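Local coordinates for inositol dehydrogenase (Lactobacillus casei, PDB 4MKX), which probably oxidises scyllo-inositol with NAD, as an oxidoreductase of the Gfo/Idh/MocA family, at residues A[189-194]-A[249-254]. Numbering follows the deposited sequence.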
ATOM      1  N   GLY A 189      24.109  17.328  22.612  1.00 44.66           N
ATOM      2  CA  GLY A 189      24.398  16.052  23.237  1.00 38.67           C
ATOM      3  C   GLY A 189      24.787  14.987  22.230  1.00 41.92           C
ATOM      4  O   GLY A 189      25.398  13.978  22.583  1.00 43.32           O
ATOM      5  N   GLY A 190      24.432  15.214  20.970  1.00 35.99           N
ATOM      6  CA  GLY A 190      24.744  14.274  19.910  1.00 28.09           C
ATOM      7  C   GLY A 190      23.500  13.735  19.229  1.00 26.75           C
ATOM      8  O   GLY A 190      22.397  13.827  19.767  1.00 23.85           O
ATOM      9  N   LEU A 191      23.681  13.169  18.040  1.00 24.48           N
ATOM     10  CA  LEU A 191      22.570  12.612  17.282  1.00 21.80           C
ATOM     11  C   LEU A 191      22.032  11.313  17.867  1.00 17.42           C
ATOM     12  O   LEU A 191      20.818  11.120  17.962  1.00 17.47           O
ATOM     13  CB  LEU A 191      23.002  12.382  15.829  1.00 21.54           C
ATOM     14  CG  LEU A 191      21.956  11.815  14.865  1.00 20.49           C
ATOM     15  CD1 LEU A 191      20.863  12.825  14.609  1.00 22.20           C
ATOM     16  CD2 LEU A 191      22.615  11.395  13.546  1.00 17.27           C
ATOM     17  N   PHE A 192      22.929  10.415  18.254  1.00 17.27           N
ATOM     18  CA  PHE A 192      22.493   9.100  18.693  1.00 17.17           C
ATOM     19  C   PHE A 192      21.881   9.171  20.088  1.00 20.31           C
ATOM     20  O   PHE A 192      20.934   8.447  20.399  1.00 18.96           O
ATOM     21  CB  PHE A 192      23.649   8.103  18.599  1.00 19.88           C
ATOM     22  CG  PHE A 192      24.207   7.970  17.205  1.00 17.71           C
ATOM     23  CD1 PHE A 192      23.516   7.250  16.237  1.00 23.07           C
ATOM     24  CD2 PHE A 192      25.409   8.574  16.858  1.00 20.21           C
ATOM     25  CE1 PHE A 192      24.018   7.125  14.946  1.00 19.25           C
ATOM     26  CE2 PHE A 192      25.917   8.455  15.567  1.00 21.60           C
ATOM     27  CZ  PHE A 192      25.213   7.735  14.608  1.00 18.32           C
ATOM     28  N   LEU A 193      22.414  10.062  20.914  1.00 20.46           N
ATOM     29  CA  LEU A 193      21.845  10.305  22.234  1.00 24.42           C
ATOM     30  C   LEU A 193      20.438  10.870  22.099  1.00 24.67           C
ATOM     31  O   LEU A 193      19.511  10.451  22.800  1.00 26.29           O
ATOM     32  CB  LEU A 193      22.713  11.303  22.997  1.00 24.43           C
ATOM     33  CG  LEU A 193      22.527  11.340  24.507  1.00 33.61           C
ATOM     34  CD1 LEU A 193      23.430  10.295  25.144  1.00 33.56           C
ATOM     35  CD2 LEU A 193      22.808  12.744  25.042  1.00 34.56           C
ATOM     36  N   ASP A 194      20.281  11.835  21.200  1.00 22.30           N
ATOM     37  CA  ASP A 194      19.000  12.512  21.033  1.00 19.82           C
ATOM     38  C   ASP A 194      17.953  11.644  20.343  1.00 24.05           C
ATOM     39  O   ASP A 194      16.795  11.579  20.771  1.00 25.72           O
ATOM     40  CB  ASP A 194      19.188  13.812  20.241  1.00 24.20           C
ATOM     41  CG  ASP A 194      19.894  14.891  21.040  1.00 35.03           C
ATOM     42  OD1 ASP A 194      19.869  14.824  22.290  1.00 37.16           O
ATOM     43  OD2 ASP A 194      20.464  15.815  20.413  1.00 41.47           O
ATOM     44  N   LEU A 249      20.855   0.906  12.587  1.00  9.52           N
ATOM     45  CA  LEU A 249      20.153   2.124  12.985  1.00  9.38           C
ATOM     46  C   LEU A 249      20.378   3.221  11.967  1.00 11.24           C
ATOM     47  O   LEU A 249      21.458   3.337  11.413  1.00 10.01           O
ATOM     48  CB  LEU A 249      20.666   2.632  14.331  1.00 13.88           C
ATOM     49  CG  LEU A 249      20.449   1.761  15.553  1.00 17.42           C
ATOM     50  CD1 LEU A 249      20.938   2.514  16.787  1.00 17.23           C
ATOM     51  CD2 LEU A 249      18.981   1.407  15.681  1.00 15.72           C
ATOM     52  N   VAL A 250      19.356   4.033  11.728  1.00 11.54           N
ATOM     53  CA  VAL A 250      19.565   5.290  11.020  1.00  8.00           C
ATOM     54  C   VAL A 250      18.875   6.366  11.840  1.00 10.52           C
ATOM     55  O   VAL A 250      17.761   6.169  12.319  1.00 10.47           O
ATOM     56  CB  VAL A 250      19.011   5.276   9.584  1.00  9.42           C
ATOM     57  CG1 VAL A 250      19.051   6.685   9.001  1.00 11.56           C
ATOM     58  CG2 VAL A 250      19.822   4.345   8.704  1.00 11.21           C
ATOM     59  N   ALA A 251      19.564   7.481  12.049  1.00  9.92           N
ATOM     60  CA  ALA A 251      19.008   8.607  12.788  1.00 11.25           C
ATOM     61  C   ALA A 251      19.222   9.836  11.937  1.00 12.77           C
ATOM     62  O   ALA A 251      20.226   9.960  11.242  1.00 13.46           O
ATOM     63  CB  ALA A 251      19.694   8.772  14.126  1.00 13.94           C
ATOM     64  N   GLY A 252      18.279  10.759  11.979  1.00 11.27           N
ATOM     65  CA  GLY A 252      18.428  11.927  11.158  1.00 12.33           C
ATOM     66  C   GLY A 252      17.533  13.039  11.621  1.00 12.28           C
ATOM     67  O   GLY A 252      16.645  12.839  12.451  1.00 14.72           O
ATOM     68  N   ARG A 253      17.777  14.217  11.065  1.00 15.49           N
ATOM     69  CA  ARG A 253      17.002  15.388  11.424  1.00 16.06           C
ATOM     70  C   ARG A 253      16.414  16.049  10.194  1.00 18.11           C
ATOM     71  O   ARG A 253      15.855  17.143  10.285  1.00 20.76           O
ATOM     72  CB  ARG A 253      17.896  16.371  12.172  1.00 20.48           C
ATOM     73  CG  ARG A 253      18.661  15.746  13.317  1.00 23.13           C
ATOM     74  CD  ARG A 253      19.465  16.793  14.060  1.00 28.96           C
ATOM     75  NE  ARG A 253      20.093  16.261  15.267  1.00 33.83           N
ATOM     76  CZ  ARG A 253      19.462  16.094  16.428  1.00 32.32           C
ATOM     77  NH1 ARG A 253      18.175  16.401  16.544  1.00 33.84           N
ATOM     78  NH2 ARG A 253      20.122  15.611  17.472  1.00 35.17           N
ATOM     79  N   ASN A 254      16.514  15.382   9.047  1.00 15.96           N
ATOM     80  CA  ASN A 254      16.139  16.023   7.789  1.00 18.37           C
ATOM     81  C   ASN A 254      15.248  15.189   6.858  1.00 19.07           C
ATOM     82  O   ASN A 254      15.549  15.044   5.674  1.00 21.18           O
ATOM     83  CB  ASN A 254      17.412  16.450   7.044  1.00 20.66           C
ATOM     84  CG  ASN A 254      17.143  17.486   5.966  1.00 25.65           C
ATOM     85  OD1 ASN A 254      16.261  18.331   6.113  1.00 25.92           O
ATOM     86  ND2 ASN A 254      17.903  17.419   4.874  1.00 25.97           N
TER
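Leu191 and Asp194, on the first turn of helix 191-195, meet Ala251 of strand 246-252 and Arg253, where the chain turns a corner, helix laid against sheet. The N-cap residue's carbonyl, Gly190 O, accepts a hydrogen bond from Asp194 N (3.2 Å). On the strand, Ala251 points at the helix while Val250 turns from it.

Leu191 CG, anti to the backbone N (chi1 -179°), lies 3.9 Å from Ala251 CB, and Leu191 CD2 reaches to 3.6 Å from Ala251 O. Leu191 CD1 approaches Arg253 NE obliquely at 3.6 Å, the two side chains running antiparallel alongside one another.

Extended from CG to NE, Arg253 reaches back past the leucine to Asp194. A salt bridge joins Arg253 NH2 to Asp194 OD2 at 3.0 Å, its hydrogen bond weak and bent to 128° at the hydrogen, with the carboxylate and guanidinium planes 73° apart. Gly190 O, 3.7 Å from Arg253 NH2 at the guanidinium edge, is 2.8 Å from Asp194 OD2; both are acceptors, and the positive charge beside them probably eases their proximity. A methionine in place of Arg253 would probably leave the carboxylate of Asp194 without this charged mate. The contact thus exemplifies an arginine whose chain packs on a leucine while its charge pairs with an acid.

Met176 and Phe179 of helix 176-179 also pack on Arg253, while Leu232 touches Leu191. Strand 246-252 runs between strands 162-172 and 234-241 in the mixed sheet of the C-terminal domain; Val250 packs on Ile248 of a second subunit, whereas helix 191-195 lies on the face bearing Ala251.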